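Long-range contacts in ornithine aminotransferase (Plasmodium falciparum, PDB 3LG0), which probably transfers the delta-amino group of ornithine to 2-oxoglutarate with the help of pyridoxal 5'-phosphate, giving the semialdehyde of glutamate and glutamate itself: residues 77-82 with 296-301; 107-112 with 270-275; 199-204 with 235-240; 346-351 with 385-390. One frame throughout, in Å; residues are numbered along the deposited sequence.

Interaction 1 (77-82 with 296-301); sequences KLTICS and NPLAAA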
# COMPACT_ATOMS: atom_id res chain seq x y z
N LYS A 77 -19.15 8.06 7.08
CA LYS A 77 -19.39 9.10 6.08
C LYS A 77 -18.90 8.74 4.67
O LYS A 77 -19.67 8.81 3.69
CB LYS A 77 -18.76 10.42 6.55
CG LYS A 77 -19.46 11.03 7.75
CD LYS A 77 -18.52 11.85 8.63
CE LYS A 77 -18.06 13.13 7.97
NZ LYS A 77 -17.38 14.00 8.97
N LEU A 78 -17.62 8.36 4.56
CA LEU A 78 -17.00 8.09 3.26
C LEU A 78 -15.63 7.48 3.49
O LEU A 78 -14.83 8.05 4.21
CB LEU A 78 -16.85 9.39 2.47
CG LEU A 78 -16.30 9.32 1.05
CD1 LEU A 78 -17.31 8.73 0.15
CD2 LEU A 78 -15.92 10.71 0.57
N THR A 79 -15.36 6.32 2.89
CA THR A 79 -14.06 5.68 3.06
C THR A 79 -13.16 5.91 1.86
O THR A 79 -11.94 6.02 1.99
CB THR A 79 -14.17 4.17 3.25
OG1 THR A 79 -14.50 3.57 1.98
CG2 THR A 79 -15.24 3.84 4.29
N ILE A 80 -13.75 5.93 0.67
CA ILE A 80 -12.96 6.16 -0.52
C ILE A 80 -13.75 6.72 -1.68
O ILE A 80 -14.83 6.26 -2.02
CB ILE A 80 -12.22 4.88 -0.99
CG1 ILE A 80 -11.17 5.21 -2.05
CG2 ILE A 80 -13.19 3.87 -1.59
CD1 ILE A 80 -10.36 3.99 -2.45
N CYS A 81 -13.21 7.78 -2.25
CA CYS A 81 -13.47 8.15 -3.62
C CYS A 81 -12.03 8.18 -4.10
O CYS A 81 -11.09 8.22 -3.28
CB CYS A 81 -14.12 9.51 -3.70
SG CYS A 81 -13.07 10.85 -3.08
N SER A 82 -11.81 8.14 -5.39
CA SER A 82 -10.44 8.06 -5.88
C SER A 82 -9.84 9.46 -5.92
O SER A 82 -10.45 10.41 -5.47
CB SER A 82 -10.47 7.55 -7.31
OG SER A 82 -11.27 8.43 -8.08
N ASN A 296 -6.89 8.81 0.53
CA ASN A 296 -8.32 8.57 0.73
C ASN A 296 -8.81 9.22 2.04
O ASN A 296 -8.05 9.39 2.99
CB ASN A 296 -8.62 7.06 0.68
CG ASN A 296 -8.17 6.34 1.94
OD1 ASN A 296 -8.78 6.45 3.02
ND2 ASN A 296 -7.08 5.59 1.81
N PRO A 297 -10.09 9.58 2.09
CA PRO A 297 -10.71 10.27 3.23
C PRO A 297 -10.56 9.52 4.56
O PRO A 297 -10.40 10.17 5.59
CB PRO A 297 -12.18 10.36 2.86
CG PRO A 297 -12.29 9.96 1.44
CD PRO A 297 -11.05 9.30 1.00
N LEU A 298 -10.65 8.19 4.55
CA LEU A 298 -10.54 7.42 5.78
C LEU A 298 -9.13 7.51 6.38
O LEU A 298 -8.97 7.78 7.58
CB LEU A 298 -10.96 5.98 5.54
CG LEU A 298 -10.99 5.05 6.76
CD1 LEU A 298 -11.82 5.64 7.91
CD2 LEU A 298 -11.55 3.71 6.32
N ALA A 299 -8.11 7.32 5.55
CA ALA A 299 -6.74 7.49 6.00
C ALA A 299 -6.49 8.91 6.53
O ALA A 299 -5.79 9.11 7.53
CB ALA A 299 -5.76 7.17 4.87
N ALA A 300 -7.04 9.90 5.85
CA ALA A 300 -6.81 11.29 6.22
C ALA A 300 -7.32 11.57 7.63
O ALA A 300 -6.63 12.20 8.43
CB ALA A 300 -7.48 12.22 5.19
N ALA A 301 -8.51 11.07 7.95
CA ALA A 301 -9.08 11.26 9.29
C ALA A 301 -8.32 10.50 10.36
O ALA A 301 -8.10 11.03 11.45
CB ALA A 301 -10.56 10.86 9.31
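With its CG trans to the backbone N (chi1 -177°), Leu78 extends its side chain to the ring of Pro297, and a chi1 of 74° folds the amide of Asn296 back over the start of its own helix, beside Thr79. The two apolar groups meet at an oblique angle, CD2 of Leu78 lying 3.8 Å from CG of Pro297. CD of the same ring faces the carbonyl of Thr79, 3.5 Å from its O, and reaches the CA of Ile80 beyond. Leu298, the next residue of the helix, sets CD2 against CB of Thr79. Asn296 is the N-cap of helix 297-312: its OD1 accepts from Ala299 N at 2.8 Å in a nearly straight bond (173°), the donor standing above the carbonyl plane, while ND2 is bound by Tyr293 O. The hydroxyl of Thr79 is engaged by Gly267 O of the second subunit, which places the loop, and the helix start it packs on, at the dimer interface. Thr79 O and Asn296 OD1 approach to 3.4 Å, but both are acceptors and gain nothing from each other. The chemistry is thus divided: the loop 77-82 meets the helix by van der Waals packing, and the buried side-chain polar groups of Thr79 and Asn296 are satisfied by other partners.

Interaction 2 (107-112 with 270-275); sequences LMMNTG and PISAIL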
# COMPACT_ATOMS: atom_id res chain seq x y z
N LEU A 107 2.42 15.09 0.69
CA LEU A 107 1.88 14.15 -0.27
C LEU A 107 1.59 12.85 0.47
O LEU A 107 2.51 12.24 1.03
CB LEU A 107 2.91 13.94 -1.39
CG LEU A 107 2.88 12.82 -2.42
CD1 LEU A 107 1.49 12.32 -2.75
CD2 LEU A 107 3.60 13.33 -3.68
N MET A 108 0.31 12.45 0.50
CA MET A 108 -0.11 11.25 1.25
C MET A 108 -0.07 10.00 0.38
O MET A 108 -0.58 10.01 -0.74
CB MET A 108 -1.54 11.39 1.80
CG MET A 108 -1.80 12.60 2.67
SD MET A 108 -0.72 12.72 4.10
CE MET A 108 -1.37 11.42 5.15
N MET A 109 0.47 8.92 0.92
CA MET A 109 0.45 7.64 0.22
C MET A 109 0.09 6.51 1.19
O MET A 109 -0.30 6.75 2.32
CB MET A 109 1.81 7.40 -0.43
CG MET A 109 2.67 8.64 -0.34
SD MET A 109 4.06 8.61 -1.45
CE MET A 109 3.11 8.20 -2.92
N ASN A 110 0.24 5.27 0.75
CA ASN A 110 -0.12 4.14 1.58
C ASN A 110 1.06 3.53 2.35
O ASN A 110 0.99 3.36 3.57
CB ASN A 110 -0.80 3.07 0.74
CG ASN A 110 -1.86 3.65 -0.18
OD1 ASN A 110 -2.88 4.16 0.27
ND2 ASN A 110 -1.63 3.53 -1.47
N THR A 111 2.14 3.21 1.65
CA THR A 111 3.19 2.41 2.28
C THR A 111 4.53 3.12 2.37
O THR A 111 4.77 4.10 1.68
CB THR A 111 3.40 1.08 1.53
OG1 THR A 111 3.93 1.35 0.23
CG2 THR A 111 2.08 0.32 1.41
N GLY A 112 5.41 2.63 3.24
CA GLY A 112 6.76 3.13 3.31
C GLY A 112 7.48 2.96 1.99
O GLY A 112 8.23 3.84 1.58
N PRO A 270 -2.82 1.59 6.44
CA PRO A 270 -1.52 1.90 5.82
C PRO A 270 -1.43 3.37 5.34
O PRO A 270 -2.13 3.82 4.41
CB PRO A 270 -1.45 0.94 4.62
CG PRO A 270 -2.54 -0.06 4.85
CD PRO A 270 -3.61 0.68 5.61
N ILE A 271 -0.57 4.14 5.99
CA ILE A 271 -0.41 5.54 5.62
C ILE A 271 1.06 5.95 5.62
O ILE A 271 1.81 5.59 6.51
CB ILE A 271 -1.16 6.49 6.59
CG1 ILE A 271 -2.58 5.99 6.90
CG2 ILE A 271 -1.20 7.91 6.04
CD1 ILE A 271 -3.30 6.86 7.91
N SER A 272 1.45 6.74 4.63
CA SER A 272 2.79 7.29 4.61
C SER A 272 2.68 8.69 4.00
O SER A 272 1.63 9.06 3.46
CB SER A 272 3.72 6.40 3.79
OG SER A 272 3.39 6.48 2.43
N ALA A 273 3.75 9.46 4.09
CA ALA A 273 3.73 10.84 3.61
C ALA A 273 5.13 11.37 3.28
O ALA A 273 6.12 10.97 3.88
CB ALA A 273 3.06 11.78 4.67
N ILE A 274 5.17 12.30 2.33
CA ILE A 274 6.35 13.07 2.07
C ILE A 274 6.04 14.55 2.37
O ILE A 274 5.03 15.09 1.93
CB ILE A 274 6.81 12.89 0.62
CG1 ILE A 274 7.35 11.48 0.41
CG2 ILE A 274 7.91 13.88 0.29
CD1 ILE A 274 7.54 11.13 -1.07
N LEU A 275 6.92 15.19 3.13
CA LEU A 275 6.78 16.62 3.41
C LEU A 275 7.94 17.35 2.77
O LEU A 275 9.09 16.92 2.87
CB LEU A 275 6.82 16.90 4.91
CG LEU A 275 5.71 16.36 5.79
CD1 LEU A 275 6.31 16.04 7.16
CD2 LEU A 275 4.58 17.38 5.90
O HOH W 1 -3.79 5.23 2.69
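Leu107-Met109 and Ser272-Leu275 run antiparallel, 161° between their directions, and paired backbone bonds link Leu107 with Ile274 and Met109 with Ser272; the straightest runs from Met109 N to Ser272 O (2.8 Å, 178°). Between these two pairs Met108 faces Ala273 in a non-hydrogen-bonded pair, and the methionine bends at both chi2 and chi3 to lay SD 3.9 Å from CB of Ala273 and CE 3.6 Å from CG2 of Ile271. On the face that carries Leu107, Met109, Ser272 and Ile274, Ser272 packs OG against CB of Met109 at 3.4 Å. The same hydroxyl donates to Thr111 O (2.9 Å), from well above the carbonyl plane, and so ties the strand to the turn where Thr111 caps the next helix through Glu114 N. Past the strand end a water donates both to Asn110 OD1 and to Pro270 O, each at 2.8 Å, bridging the segments. Strand 105-109 is an edge strand of the mixed seven-stranded sheet of the large domain, as in other fold type I aminotransferases, and 272-276 joins it to 257-260. Helix 112-129 covers the face of Met109, Ser272 and Ile274, whereas helix 88-101 packs on Met108 from the opposite face.

Interaction 3 (199-204 with 235-240); sequences VEPVQG and VQTGLG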
# COMPACT_ATOMS: atom_id res chain seq x y z
N VAL A 199 18.71 9.51 3.82
CA VAL A 199 19.37 8.93 4.98
C VAL A 199 18.43 8.86 6.18
O VAL A 199 17.54 9.70 6.34
CB VAL A 199 20.62 9.76 5.36
CG1 VAL A 199 20.19 11.10 5.87
CG2 VAL A 199 21.47 9.03 6.39
N GLU A 200 18.65 7.85 7.03
CA GLU A 200 17.88 7.62 8.25
C GLU A 200 18.59 8.23 9.46
O GLU A 200 19.80 8.05 9.61
CB GLU A 200 17.77 6.12 8.48
CG GLU A 200 16.55 5.42 7.89
CD GLU A 200 16.24 4.11 8.63
OE1 GLU A 200 15.33 4.08 9.51
OE2 GLU A 200 16.96 3.12 8.34
N PRO A 201 17.85 8.92 10.34
CA PRO A 201 18.42 9.55 11.54
C PRO A 201 19.07 8.52 12.47
O PRO A 201 20.08 8.83 13.13
CB PRO A 201 17.21 10.20 12.21
CG PRO A 201 16.26 10.45 11.09
CD PRO A 201 16.43 9.28 10.15
N VAL A 202 18.49 7.33 12.55
CA VAL A 202 19.21 6.14 13.02
C VAL A 202 18.87 4.95 12.14
O VAL A 202 17.72 4.77 11.73
CB VAL A 202 19.05 5.86 14.55
CG1 VAL A 202 18.12 6.86 15.24
CG2 VAL A 202 18.64 4.40 14.82
N GLN A 203 19.89 4.18 11.78
CA GLN A 203 19.72 3.08 10.85
C GLN A 203 18.96 1.94 11.52
O GLN A 203 19.41 1.41 12.53
CB GLN A 203 21.06 2.59 10.33
CG GLN A 203 21.66 3.49 9.26
CD GLN A 203 22.77 2.79 8.51
OE1 GLN A 203 23.61 2.11 9.11
NE2 GLN A 203 22.79 2.95 7.20
N GLY A 204 17.83 1.56 10.94
CA GLY A 204 16.97 0.54 11.53
C GLY A 204 17.38 -0.85 11.10
O GLY A 204 17.84 -1.66 11.91
N VAL A 235 10.48 7.30 8.63
CA VAL A 235 9.36 6.36 8.64
C VAL A 235 9.36 5.52 9.93
O VAL A 235 8.32 5.25 10.50
CB VAL A 235 9.39 5.45 7.40
CG1 VAL A 235 8.33 4.37 7.51
CG2 VAL A 235 9.20 6.27 6.14
N GLN A 236 10.54 5.15 10.40
CA GLN A 236 10.69 4.41 11.66
C GLN A 236 11.09 5.28 12.85
O GLN A 236 10.64 5.06 13.97
CB GLN A 236 11.76 3.32 11.52
CG GLN A 236 11.59 2.43 10.30
CD GLN A 236 10.68 1.26 10.57
OE1 GLN A 236 10.63 0.74 11.70
NE2 GLN A 236 9.94 0.83 9.55
N THR A 237 11.97 6.25 12.61
CA THR A 237 12.57 7.01 13.70
C THR A 237 11.70 8.15 14.22
O THR A 237 11.91 8.64 15.34
CB THR A 237 13.90 7.62 13.29
OG1 THR A 237 13.66 8.59 12.25
CG2 THR A 237 14.86 6.55 12.81
N GLY A 238 10.71 8.56 13.43
CA GLY A 238 9.93 9.74 13.77
C GLY A 238 8.79 9.46 14.73
O GLY A 238 8.68 8.37 15.30
N LEU A 239 7.94 10.47 14.92
CA LEU A 239 6.70 10.31 15.66
C LEU A 239 6.87 9.74 17.08
O LEU A 239 6.10 8.88 17.52
CB LEU A 239 5.72 9.45 14.86
CG LEU A 239 5.44 9.95 13.43
CD1 LEU A 239 4.32 9.13 12.81
CD2 LEU A 239 5.08 11.42 13.38
N GLY A 240 7.86 10.25 17.81
CA GLY A 240 8.04 9.87 19.20
C GLY A 240 9.02 8.75 19.49
O GLY A 240 9.56 8.67 20.58
O HOH W 2 13.32 6.00 10.05
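The contact combines van der Waals packing of Pro201 and Val202 on Thr237 with a water bridge from Glu200. In the packing, the threonine presents two branches. OG1 lies beside CG and CD of Pro201 (3.4 and 3.5 Å). Its chi1 of 65° puts OG1 between the backbone N and the carbonyl carbon and leaves CG2 trans to that carbon, turned to the backbone of Val202 and 3.5 Å from its O. CG1 of Val202 passes the same methyl at 4.1 Å, the two side chains running in opposite senses. The polar link is indirect: water 2 donates to Glu200 OE1 (2.8 Å) and accepts from Thr237 N (2.9 Å). The other carboxylate oxygen, OE2, takes Gly204 N at 3.2 Å and is also bound by Asn146, while Thr237 OG1 has its own partner in Glu234. Gln236, whose aliphatic CB and CG lie near OE1, packs on Lys262, the residue that by similarity carries the cofactor. Bonds from Gly204, Asn146 and the water fix the rotation of this buried carboxylate. The two loops of the cofactor region are thus joined by one ordered water and van der Waals contacts, with no direct polar bond between them.

Interaction 4 (346-351 with 385-390); sequences KGLLCA and LTPPLC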
# COMPACT_ATOMS: atom_id res chain seq x y z
N LYS A 346 18.29 4.89 21.11
CA LYS A 346 18.02 6.28 21.37
C LYS A 346 16.54 6.34 21.65
O LYS A 346 15.76 5.78 20.89
CB LYS A 346 18.37 7.15 20.15
CG LYS A 346 17.97 8.61 20.29
CD LYS A 346 18.76 9.49 19.30
CE LYS A 346 20.21 9.62 19.75
NZ LYS A 346 21.13 10.15 18.71
N GLY A 347 16.16 7.00 22.73
CA GLY A 347 14.76 7.02 23.15
C GLY A 347 14.29 5.58 23.33
O GLY A 347 14.96 4.78 23.98
N LEU A 348 13.15 5.23 22.73
CA LEU A 348 12.66 3.86 22.81
C LEU A 348 12.87 3.11 21.50
O LEU A 348 12.13 2.19 21.15
CB LEU A 348 11.20 3.83 23.26
CG LEU A 348 11.02 4.20 24.73
CD1 LEU A 348 9.55 4.27 25.11
CD2 LEU A 348 11.74 3.17 25.58
N LEU A 349 13.89 3.51 20.77
CA LEU A 349 14.37 2.76 19.63
C LEU A 349 15.64 2.04 20.06
O LEU A 349 16.73 2.60 20.01
CB LEU A 349 14.63 3.68 18.43
CG LEU A 349 15.26 3.05 17.19
CD1 LEU A 349 14.49 1.80 16.77
CD2 LEU A 349 15.33 4.03 16.04
N CYS A 350 15.50 0.80 20.52
CA CYS A 350 16.61 0.09 21.13
C CYS A 350 16.86 -1.25 20.46
O CYS A 350 16.02 -1.74 19.73
CB CYS A 350 16.34 -0.13 22.61
SG CYS A 350 15.74 1.36 23.43
N ALA A 351 18.03 -1.82 20.74
CA ALA A 351 18.39 -3.12 20.20
C ALA A 351 19.52 -3.72 21.03
O ALA A 351 20.25 -3.01 21.72
CB ALA A 351 18.81 -2.99 18.75
N LEU A 385 14.31 -3.89 20.15
CA LEU A 385 13.61 -3.63 21.39
C LEU A 385 12.88 -2.31 21.24
O LEU A 385 13.45 -1.25 21.50
CB LEU A 385 14.60 -3.58 22.57
CG LEU A 385 15.25 -4.91 22.96
CD1 LEU A 385 16.37 -4.71 23.95
CD2 LEU A 385 14.22 -5.88 23.51
N THR A 386 11.63 -2.38 20.80
CA THR A 386 10.85 -1.17 20.52
C THR A 386 9.40 -1.35 20.93
O THR A 386 8.57 -1.75 20.11
CB THR A 386 10.89 -0.76 19.03
OG1 THR A 386 10.50 -1.87 18.22
CG2 THR A 386 12.29 -0.31 18.61
N PRO A 387 9.08 -1.04 22.20
CA PRO A 387 7.74 -1.13 22.78
C PRO A 387 6.89 0.07 22.42
O PRO A 387 7.41 1.13 22.10
CB PRO A 387 8.01 -1.08 24.28
CG PRO A 387 9.25 -0.22 24.39
CD PRO A 387 10.08 -0.59 23.18
N PRO A 388 5.57 -0.08 22.49
CA PRO A 388 4.76 1.11 22.28
C PRO A 388 5.16 2.18 23.30
O PRO A 388 5.62 1.84 24.40
CB PRO A 388 3.33 0.61 22.55
CG PRO A 388 3.40 -0.86 22.35
CD PRO A 388 4.76 -1.27 22.80
N LEU A 389 4.99 3.44 22.93
CA LEU A 389 5.51 4.54 23.71
C LEU A 389 4.67 4.90 24.94
O LEU A 389 5.06 5.72 25.76
CB LEU A 389 5.74 5.78 22.83
CG LEU A 389 6.45 5.54 21.48
CD1 LEU A 389 6.60 6.84 20.71
CD2 LEU A 389 7.80 4.90 21.68
N CYS A 390 3.50 4.28 25.09
CA CYS A 390 2.70 4.50 26.29
C CYS A 390 3.13 3.60 27.47
O CYS A 390 2.44 3.52 28.49
CB CYS A 390 1.23 4.29 25.98
SG CYS A 390 0.90 2.68 25.25
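Leu348 packs on Leu389 beside an antiparallel beta ladder, part of the seven-stranded mixed sheet in which strand 349-354 lies next to 382-385. Traced outward, the side chain of Leu348 begins with CB, 3.9 Å from CD2 of Leu389. With chi1 at -72°, CG continues trans to the carbonyl carbon, and from there the branches part: CD1 stays on CD2 of Leu389, also at 3.9 Å, and CD2 runs toward CG of Pro387, a looser approach of 4.4 Å. The two side chains run antiparallel to each other, and a single methyl of Leu389, CD2, meets both CB and CD1. Leu348 sits in the type II' turn from Lys346 to Leu349, whose positive-phi position is filled by Gly347. At the ladder, Cys350 and Leu385 form a hydrogen-bonded pair: Leu385 N donates to Cys350 O at 2.8 Å, and Cys350 N bonds Leu385 O at 3.1 Å, bent to 138°. Helix 315-333 covers the face of Cys350 and Leu385 and also touches Leu348, while Arg241 reaches the carbonyls of Leu348 and Pro387. Thr386 has its hydroxyl bound to Leu52 O; its other branch, CG2, lies alongside Leu349, 3.6 Å from CD1.

How the interactions relate
All four contacts are essentially buried, but each draws on different chemistry. Interactions 2 and 4 carry strand pairing, in the two different seven-stranded sheets of the chain, and lie on opposite sides of the chain's centre. Interactions 1 and 3 lack direct bonds between their segments: the first is helix-start packing near the dimer interface, the third a water-bridged pair of loops close to the putative cofactor lysine. Interactions 1 and 2 both touch the second subunit and meet through Ala299 O and Ile271 CD1, 3.4 Å apart. Interactions 3 and 4 join through Val202 CG2 and Leu349 CD2 at 3.5 Å, so the cofactor-side loops rest on strand 349-354.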